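PDB 4YLM: pyoverdine biosynthesis protein PvcB from Pseudomonas aeruginosa, which catalyses the iron- and 2-oxoglutarate-dependent oxidation of tyrosine isonitrile in the biosynthesis of paerucumarin. Local coordinates for residues 177-189 against 280-292. Residues are numbered along the deposited sequence; the frame is centred on the assembly and turned at random.
Sequences SRSAAPIVERHPR and HAEPALRNPHLQR
H289 reaches from the C-terminal tail into the bend between strands 178-182 and 184-186, and E185 receives its tip. From the base outward, CB lies beside the carbonyl oxygen of A180 and near OG of S179, whose hydroxyl is hydrogen-bonded to the backbone of M116. With CG anti to the carbonyl carbon (chi1 -56°), the ring extends past A181. The methyl CB of A181 sits over the ring centre, 3.4 Å from the H289 centroid, a CH-pi contact that a small residue allows at such close range; P288 CG covers the opposite face. At the tip, H289 NE2 donates in the ring plane to OE1 of E185 (2.6 Å), almost straight at 175°. OE1 is met on its anti side, 25° out of the carboxylate plane, while OE2 accepts from the backbone N of R186, which helps fix the carboxylate.

The backbone holds the base of this arm: A180 N donates a hydrogen bond to H289 O (2.9 Å) and Q291 N one to R178 O (3.0 Å), clasping the tail along the edge of strand 178-182.

Farther along, R189 grips the corner at E282 and P283, whose linking peptide is cis. R189 NH1 and NH2 both donate to P283 O, at 2.7 and 3.0 Å, and NH2 adds a weak bond to A284 O. A guanidinium suits carbonyls clustered at its edge. Beside it, a ring CH2 meets a leucine methyl, P188 CG on L285 CD2 (3.7 Å), the side chains crossing at about a right angle.

Chemically, E185 would favour a proton on H289 NE2 and may raise the imidazole's pKa, fastening the tail; R189, packed also on D78 of the second subunit, holds the corner through uncharged carbonyls.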
ATOM      1  N   SER A 177       5.851  16.000  35.542  1.00 62.40           N
ATOM      2  CA  SER A 177       4.835  15.612  34.562  1.00 57.92           C
ATOM      3  C   SER A 177       3.800  14.649  35.144  1.00 52.36           C
ATOM      4  O   SER A 177       4.132  13.760  35.934  1.00 53.03           O
ATOM      5  CB  SER A 177       5.496  14.981  33.333  1.00 59.82           C
ATOM      6  OG  SER A 177       6.375  15.892  32.691  1.00 61.61           O
ATOM      7  N   ARG A 178       2.544  14.830  34.749  1.00 46.57           N
ATOM      8  CA  ARG A 178       1.473  13.931  35.170  1.00 49.48           C
ATOM      9  C   ARG A 178       0.647  13.475  33.970  1.00 46.82           C
ATOM     10  O   ARG A 178       0.473  14.221  33.015  1.00 43.18           O
ATOM     11  CB  ARG A 178       0.569  14.611  36.195  1.00 50.15           C
ATOM     12  CG  ARG A 178       1.226  14.855  37.546  1.00 58.58           C
ATOM     13  CD  ARG A 178       0.257  15.535  38.513  1.00 64.80           C
ATOM     14  NE  ARG A 178      -0.268  16.794  37.985  1.00 64.09           N
ATOM     15  CZ  ARG A 178      -1.447  16.923  37.379  1.00 66.16           C
ATOM     16  NH1 ARG A 178      -2.237  15.868  37.220  1.00 67.76           N
ATOM     17  NH2 ARG A 178      -1.839  18.110  36.933  1.00 64.09           N
ATOM     18  N   SER A 179       0.125  12.256  34.031  1.00 40.25           N
ATOM     19  CA  SER A 179      -0.620  11.700  32.918  1.00 46.44           C
ATOM     20  C   SER A 179      -1.718  10.772  33.421  1.00 43.03           C
ATOM     21  O   SER A 179      -1.510  10.014  34.369  1.00 43.84           O
ATOM     22  CB  SER A 179       0.339  10.959  31.975  1.00 43.53           C
ATOM     23  OG  SER A 179      -0.350  10.395  30.873  1.00 48.66           O
ATOM     24  N   ALA A 180      -2.891  10.843  32.799  1.00 39.51           N
ATOM     25  CA  ALA A 180      -4.014   9.999  33.199  1.00 39.37           C
ATOM     26  C   ALA A 180      -4.745   9.422  31.992  1.00 36.27           C
ATOM     27  O   ALA A 180      -5.061  10.144  31.051  1.00 33.54           O
ATOM     28  CB  ALA A 180      -4.990  10.783  34.080  1.00 42.86           C
ATOM     29  N   ALA A 181      -5.037   8.126  32.043  1.00 36.45           N
ATOM     30  CA  ALA A 181      -5.706   7.440  30.944  1.00 32.45           C
ATOM     31  C   ALA A 181      -6.636   6.344  31.451  1.00 32.26           C
ATOM     32  O   ALA A 181      -6.286   5.597  32.370  1.00 33.98           O
ATOM     33  CB  ALA A 181      -4.665   6.838  29.999  1.00 32.30           C
ATOM     34  N   PRO A 182      -7.821   6.221  30.839  1.00 33.36           N
ATOM     35  CA  PRO A 182      -8.631   5.043  31.158  1.00 34.69           C
ATOM     36  C   PRO A 182      -7.812   3.797  30.839  1.00 34.02           C
ATOM     37  O   PRO A 182      -7.001   3.826  29.903  1.00 31.18           O
ATOM     38  CB  PRO A 182      -9.806   5.145  30.180  1.00 36.42           C
ATOM     39  CG  PRO A 182      -9.819   6.574  29.715  1.00 36.95           C
ATOM     40  CD  PRO A 182      -8.407   7.043  29.769  1.00 33.83           C
ATOM     41  N   ILE A 183      -8.010   2.729  31.601  1.00 27.81           N
ATOM     42  CA  ILE A 183      -7.358   1.462  31.319  1.00 27.56           C
ATOM     43  C   ILE A 183      -7.805   0.932  29.944  1.00 33.60           C
ATOM     44  O   ILE A 183      -6.989   0.491  29.139  1.00 25.98           O
ATOM     45  CB  ILE A 183      -7.703   0.422  32.392  1.00 31.07           C
ATOM     46  CG1 ILE A 183      -7.077   0.812  33.736  1.00 30.59           C
ATOM     47  CG2 ILE A 183      -7.211  -0.952  31.973  1.00 30.04           C
ATOM     48  CD1 ILE A 183      -5.569   0.671  33.738  1.00 33.70           C
ATOM     49  N   VAL A 184      -9.107   0.975  29.688  1.00 29.21           N
ATOM     50  CA  VAL A 184      -9.639   0.560  28.395  1.00 31.56           C
ATOM     51  C   VAL A 184      -9.830   1.795  27.523  1.00 27.86           C
ATOM     52  O   VAL A 184     -10.590   2.697  27.871  1.00 29.70           O
ATOM     53  CB  VAL A 184     -10.972  -0.223  28.556  1.00 33.32           C
ATOM     54  CG1 VAL A 184     -11.528  -0.653  27.198  1.00 31.43           C
ATOM     55  CG2 VAL A 184     -10.765  -1.439  29.466  1.00 31.66           C
ATOM     56  N   GLU A 185      -9.121   1.847  26.397  1.00 27.79           N
ATOM     57  CA  GLU A 185      -9.172   3.014  25.523  1.00 28.19           C
ATOM     58  C   GLU A 185      -9.655   2.613  24.135  1.00 32.16           C
ATOM     59  O   GLU A 185      -9.872   1.434  23.864  1.00 30.68           O
ATOM     60  CB  GLU A 185      -7.782   3.655  25.404  1.00 31.15           C
ATOM     61  CG  GLU A 185      -7.550   4.866  26.294  1.00 33.40           C
ATOM     62  CD  GLU A 185      -8.304   6.091  25.811  1.00 36.58           C
ATOM     63  OE1 GLU A 185      -7.951   7.203  26.248  1.00 35.42           O
ATOM     64  OE2 GLU A 185      -9.252   5.942  25.003  1.00 32.57           O
ATOM     65  N   ARG A 186      -9.829   3.601  23.264  1.00 28.44           N
ATOM     66  CA  ARG A 186      -9.994   3.338  21.845  1.00 28.39           C
ATOM     67  C   ARG A 186      -8.703   3.753  21.148  1.00 29.42           C
ATOM     68  O   ARG A 186      -8.034   4.707  21.571  1.00 25.45           O
ATOM     69  CB  ARG A 186     -11.185   4.114  21.278  1.00 31.35           C
ATOM     70  CG  ARG A 186     -11.026   5.618  21.324  1.00 36.20           C
ATOM     71  CD  ARG A 186     -12.292   6.285  20.826  1.00 35.53           C
ATOM     72  NE  ARG A 186     -12.175   7.737  20.726  1.00 39.27           N
ATOM     73  CZ  ARG A 186     -12.975   8.596  21.356  1.00 45.47           C
ATOM     74  NH1 ARG A 186     -13.947   8.151  22.147  1.00 44.03           N
ATOM     75  NH2 ARG A 186     -12.805   9.905  21.197  1.00 43.09           N
ATOM     76  N   HIS A 187      -8.323   3.027  20.107  1.00 24.35           N
ATOM     77  CA  HIS A 187      -7.157   3.440  19.345  1.00 24.32           C
ATOM     78  C   HIS A 187      -7.413   4.865  18.877  1.00 25.50           C
ATOM     79  O   HIS A 187      -8.492   5.169  18.353  1.00 26.04           O
ATOM     80  CB  HIS A 187      -6.925   2.514  18.154  1.00 23.16           C
ATOM     81  CG  HIS A 187      -5.664   2.809  17.407  1.00 21.08           C
ATOM     82  ND1 HIS A 187      -5.543   3.885  16.553  1.00 20.86           N
ATOM     83  CD2 HIS A 187      -4.464   2.184  17.399  1.00 20.82           C
ATOM     84  CE1 HIS A 187      -4.330   3.897  16.035  1.00 21.11           C
ATOM     85  NE2 HIS A 187      -3.654   2.872  16.525  1.00 21.47           N
ATOM     86  N   PRO A 188      -6.435   5.754  19.083  1.00 23.05           N
ATOM     87  CA  PRO A 188      -6.664   7.188  18.860  1.00 25.34           C
ATOM     88  C   PRO A 188      -6.809   7.602  17.392  1.00 29.43           C
ATOM     89  O   PRO A 188      -7.173   8.748  17.135  1.00 27.66           O
ATOM     90  CB  PRO A 188      -5.430   7.849  19.503  1.00 26.77           C
ATOM     91  CG  PRO A 188      -4.359   6.778  19.433  1.00 25.10           C
ATOM     92  CD  PRO A 188      -5.109   5.481  19.667  1.00 24.03           C
ATOM     93  N   ARG A 189      -6.544   6.705  16.448  1.00 24.48           N
ATOM     94  CA  ARG A 189      -6.792   7.021  15.040  1.00 24.50           C
ATOM     95  C   ARG A 189      -7.776   6.040  14.416  1.00 27.79           C
ATOM     96  O   ARG A 189      -8.571   6.417  13.566  1.00 25.75           O
ATOM     97  CB  ARG A 189      -5.479   7.028  14.236  1.00 24.87           C
ATOM     98  CG  ARG A 189      -4.596   8.235  14.542  1.00 24.03           C
ATOM     99  CD  ARG A 189      -5.314   9.509  14.082  1.00 33.79           C
ATOM    100  NE  ARG A 189      -4.854  10.700  14.796  1.00 40.93           N
ATOM    101  CZ  ARG A 189      -3.774  11.386  14.452  1.00 38.31           C
ATOM    102  NH1 ARG A 189      -3.063  10.991  13.408  1.00 36.62           N
ATOM    103  NH2 ARG A 189      -3.411  12.468  15.142  1.00 33.94           N
ATOM    104  N   HIS A 280       6.181   9.901  14.126  1.00 22.78           N
ATOM    105  CA  HIS A 280       4.906  10.513  14.469  1.00 23.29           C
ATOM    106  C   HIS A 280       3.760   9.763  13.805  1.00 25.30           C
ATOM    107  O   HIS A 280       3.941   9.135  12.763  1.00 24.38           O
ATOM    108  CB  HIS A 280       4.867  11.961  13.974  1.00 25.67           C
ATOM    109  CG  HIS A 280       5.483  12.946  14.922  1.00 27.96           C
ATOM    110  ND1 HIS A 280       4.986  13.171  16.188  1.00 29.42           N
ATOM    111  CD2 HIS A 280       6.546  13.774  14.781  1.00 28.66           C
ATOM    112  CE1 HIS A 280       5.716  14.096  16.786  1.00 28.12           C
ATOM    113  NE2 HIS A 280       6.664  14.483  15.950  1.00 27.07           N
ATOM    114  N   ALA A 281       2.591   9.838  14.420  1.00 25.25           N
ATOM    115  CA  ALA A 281       1.340   9.471  13.764  1.00 26.45           C
ATOM    116  C   ALA A 281       1.060  10.434  12.603  1.00 29.50           C
ATOM    117  O   ALA A 281       1.751  11.446  12.448  1.00 26.62           O
ATOM    118  CB  ALA A 281       0.184   9.498  14.787  1.00 27.79           C
ATOM    119  N   GLU A 282       0.058  10.114  11.785  1.00 27.10           N
ATOM    120  CA  GLU A 282      -0.247  10.887  10.581  1.00 32.51           C
ATOM    121  C   GLU A 282      -1.669  11.416  10.659  1.00 36.90           C
ATOM    122  O   GLU A 282      -2.612  10.692  10.357  1.00 38.64           O
ATOM    123  CB  GLU A 282      -0.135  10.021   9.325  1.00 35.60           C
ATOM    124  CG  GLU A 282       1.251   9.534   8.977  1.00 35.24           C
ATOM    125  CD  GLU A 282       1.230   8.596   7.783  1.00 42.10           C
ATOM    126  OE1 GLU A 282       1.643   9.020   6.685  1.00 41.03           O
ATOM    127  OE2 GLU A 282       0.788   7.438   7.936  1.00 36.05           O
ATOM    128  N   PRO A 283      -1.825  12.681  11.065  1.00 37.91           N
ATOM    129  CA  PRO A 283      -0.689  13.542  11.385  1.00 31.83           C
ATOM    130  C   PRO A 283      -0.314  13.402  12.856  1.00 32.38           C
ATOM    131  O   PRO A 283      -0.911  12.594  13.578  1.00 29.77           O
ATOM    132  CB  PRO A 283      -1.246  14.938  11.107  1.00 34.97           C
ATOM    133  CG  PRO A 283      -2.694  14.822  11.544  1.00 37.48           C
ATOM    134  CD  PRO A 283      -3.111  13.390  11.211  1.00 38.78           C
ATOM    135  N   ALA A 284       0.660  14.188  13.302  1.00 31.52           N
ATOM    136  CA  ALA A 284       1.174  14.040  14.665  1.00 33.08           C
ATOM    137  C   ALA A 284       0.052  13.954  15.697  1.00 32.75           C
ATOM    138  O   ALA A 284      -0.949  14.660  15.603  1.00 32.21           O
ATOM    139  CB  ALA A 284       2.152  15.166  15.003  1.00 33.21           C
ATOM    140  N   LEU A 285       0.223  13.086  16.688  1.00 30.28           N
ATOM    141  CA  LEU A 285      -0.829  12.837  17.673  1.00 32.18           C
ATOM    142  C   LEU A 285      -0.623  13.617  18.975  1.00 32.95           C
ATOM    143  O   LEU A 285       0.274  13.308  19.760  1.00 28.61           O
ATOM    144  CB  LEU A 285      -0.901  11.341  18.008  1.00 29.59           C
ATOM    145  CG  LEU A 285      -1.845  10.954  19.150  1.00 32.34           C
ATOM    146  CD1 LEU A 285      -3.266  11.387  18.831  1.00 33.55           C
ATOM    147  CD2 LEU A 285      -1.789   9.448  19.430  1.00 31.06           C
ATOM    148  N   ARG A 286      -1.472  14.609  19.212  1.00 34.41           N
ATOM    149  CA  ARG A 286      -1.459  15.320  20.483  1.00 38.30           C
ATOM    150  C   ARG A 286      -1.797  14.336  21.598  1.00 37.36           C
ATOM    151  O   ARG A 286      -2.776  13.590  21.497  1.00 36.28           O
ATOM    152  CB  ARG A 286      -2.481  16.455  20.444  1.00 41.19           C
ATOM    153  CG  ARG A 286      -2.584  17.265  21.716  1.00 47.03           C
ATOM    154  CD  ARG A 286      -3.581  18.396  21.530  1.00 52.76           C
ATOM    155  NE  ARG A 286      -3.706  19.230  22.719  1.00 58.09           N
ATOM    156  CZ  ARG A 286      -4.614  19.036  23.669  1.00 59.60           C
ATOM    157  NH1 ARG A 286      -5.470  18.025  23.570  1.00 53.25           N
ATOM    158  NH2 ARG A 286      -4.660  19.847  24.718  1.00 62.09           N
ATOM    159  N   ASN A 287      -0.981  14.320  22.651  1.00 37.50           N
ATOM    160  CA  ASN A 287      -1.192  13.405  23.772  1.00 37.06           C
ATOM    161  C   ASN A 287      -2.517  13.684  24.465  1.00 39.98           C
ATOM    162  O   ASN A 287      -2.686  14.742  25.070  1.00 39.56           O
ATOM    163  CB  ASN A 287      -0.050  13.524  24.781  1.00 34.85           C
ATOM    164  CG  ASN A 287      -0.106  12.456  25.860  1.00 36.01           C
ATOM    165  OD1 ASN A 287      -1.105  11.749  26.007  1.00 35.27           O
ATOM    166  ND2 ASN A 287       0.973  12.332  26.621  1.00 34.69           N
ATOM    167  N   PRO A 288      -3.467  12.738  24.376  1.00 38.92           N
ATOM    168  CA  PRO A 288      -4.789  12.925  24.984  1.00 38.37           C
ATOM    169  C   PRO A 288      -4.793  12.701  26.492  1.00 38.49           C
ATOM    170  O   PRO A 288      -5.805  12.971  27.133  1.00 38.02           O
ATOM    171  CB  PRO A 288      -5.641  11.849  24.300  1.00 34.89           C
ATOM    172  CG  PRO A 288      -4.669  10.760  23.993  1.00 37.26           C
ATOM    173  CD  PRO A 288      -3.367  11.459  23.648  1.00 39.28           C
ATOM    174  N   HIS A 289      -3.687  12.223  27.053  1.00 35.33           N
ATOM    175  CA  HIS A 289      -3.668  11.857  28.464  1.00 38.89           C
ATOM    176  C   HIS A 289      -2.801  12.766  29.332  1.00 42.39           C
ATOM    177  O   HIS A 289      -2.806  12.650  30.560  1.00 44.86           O
ATOM    178  CB  HIS A 289      -3.224  10.403  28.613  1.00 35.25           C
ATOM    179  CG  HIS A 289      -4.059   9.442  27.826  1.00 37.58           C
ATOM    180  ND1 HIS A 289      -3.514   8.506  26.972  1.00 33.40           N
ATOM    181  CD2 HIS A 289      -5.401   9.277  27.761  1.00 35.13           C
ATOM    182  CE1 HIS A 289      -4.486   7.800  26.422  1.00 35.94           C
ATOM    183  NE2 HIS A 289      -5.642   8.249  26.882  1.00 37.53           N
ATOM    184  N   LEU A 290      -2.049  13.659  28.698  1.00 41.81           N
ATOM    185  CA  LEU A 290      -1.177  14.561  29.439  1.00 42.87           C
ATOM    186  C   LEU A 290      -1.994  15.570  30.249  1.00 43.66           C
ATOM    187  O   LEU A 290      -2.930  16.180  29.737  1.00 41.69           O
ATOM    188  CB  LEU A 290      -0.236  15.298  28.489  1.00 39.69           C
ATOM    189  CG  LEU A 290       0.802  16.210  29.147  1.00 39.94           C
ATOM    190  CD1 LEU A 290       1.694  15.407  30.063  1.00 42.16           C
ATOM    191  CD2 LEU A 290       1.626  16.937  28.100  1.00 43.55           C
ATOM    192  N   GLN A 291      -1.640  15.746  31.514  1.00 47.25           N
ATOM    193  CA  GLN A 291      -2.296  16.769  32.323  1.00 51.40           C
ATOM    194  C   GLN A 291      -1.642  18.125  32.083  1.00 49.52           C
ATOM    195  O   GLN A 291      -0.476  18.339  32.419  1.00 49.84           O
ATOM    196  CB  GLN A 291      -2.271  16.396  33.804  1.00 54.00           C
ATOM    197  CG  GLN A 291      -3.051  15.121  34.120  1.00 58.69           C
ATOM    198  CD  GLN A 291      -4.455  15.128  33.520  1.00 61.75           C
ATOM    199  OE1 GLN A 291      -4.668  14.669  32.394  1.00 54.57           O
ATOM    200  NE2 GLN A 291      -5.417  15.651  34.275  1.00 59.83           N
ATOM    201  N   ARG A 292      -2.402  19.028  31.473  1.00 52.83           N
ATOM    202  CA  ARG A 292      -1.920  20.364  31.158  1.00 55.69           C
ATOM    203  C   ARG A 292      -2.576  21.388  32.085  1.00 59.64           C
ATOM    204  O   ARG A 292      -2.132  22.532  32.176  1.00 66.34           O
ATOM    205  CB  ARG A 292      -2.227  20.698  29.697  1.00 54.02           C
ATOM    206  CG  ARG A 292      -1.623  19.715  28.692  1.00 52.93           C
ATOM    207  CD  ARG A 292      -2.102  19.998  27.266  1.00 53.33           C
ATOM    208  NE  ARG A 292      -1.433  19.153  26.276  1.00 53.17           N
ATOM    209  CZ  ARG A 292      -1.866  17.952  25.904  1.00 50.47           C
ATOM    210  NH1 ARG A 292      -2.976  17.449  26.438  1.00 43.74           N
ATOM    211  NH2 ARG A 292      -1.194  17.252  24.995  1.00 46.85           N
TER
HETATM  212  O   HOH W   1      -3.909  14.668  17.354  1.00 37.43           O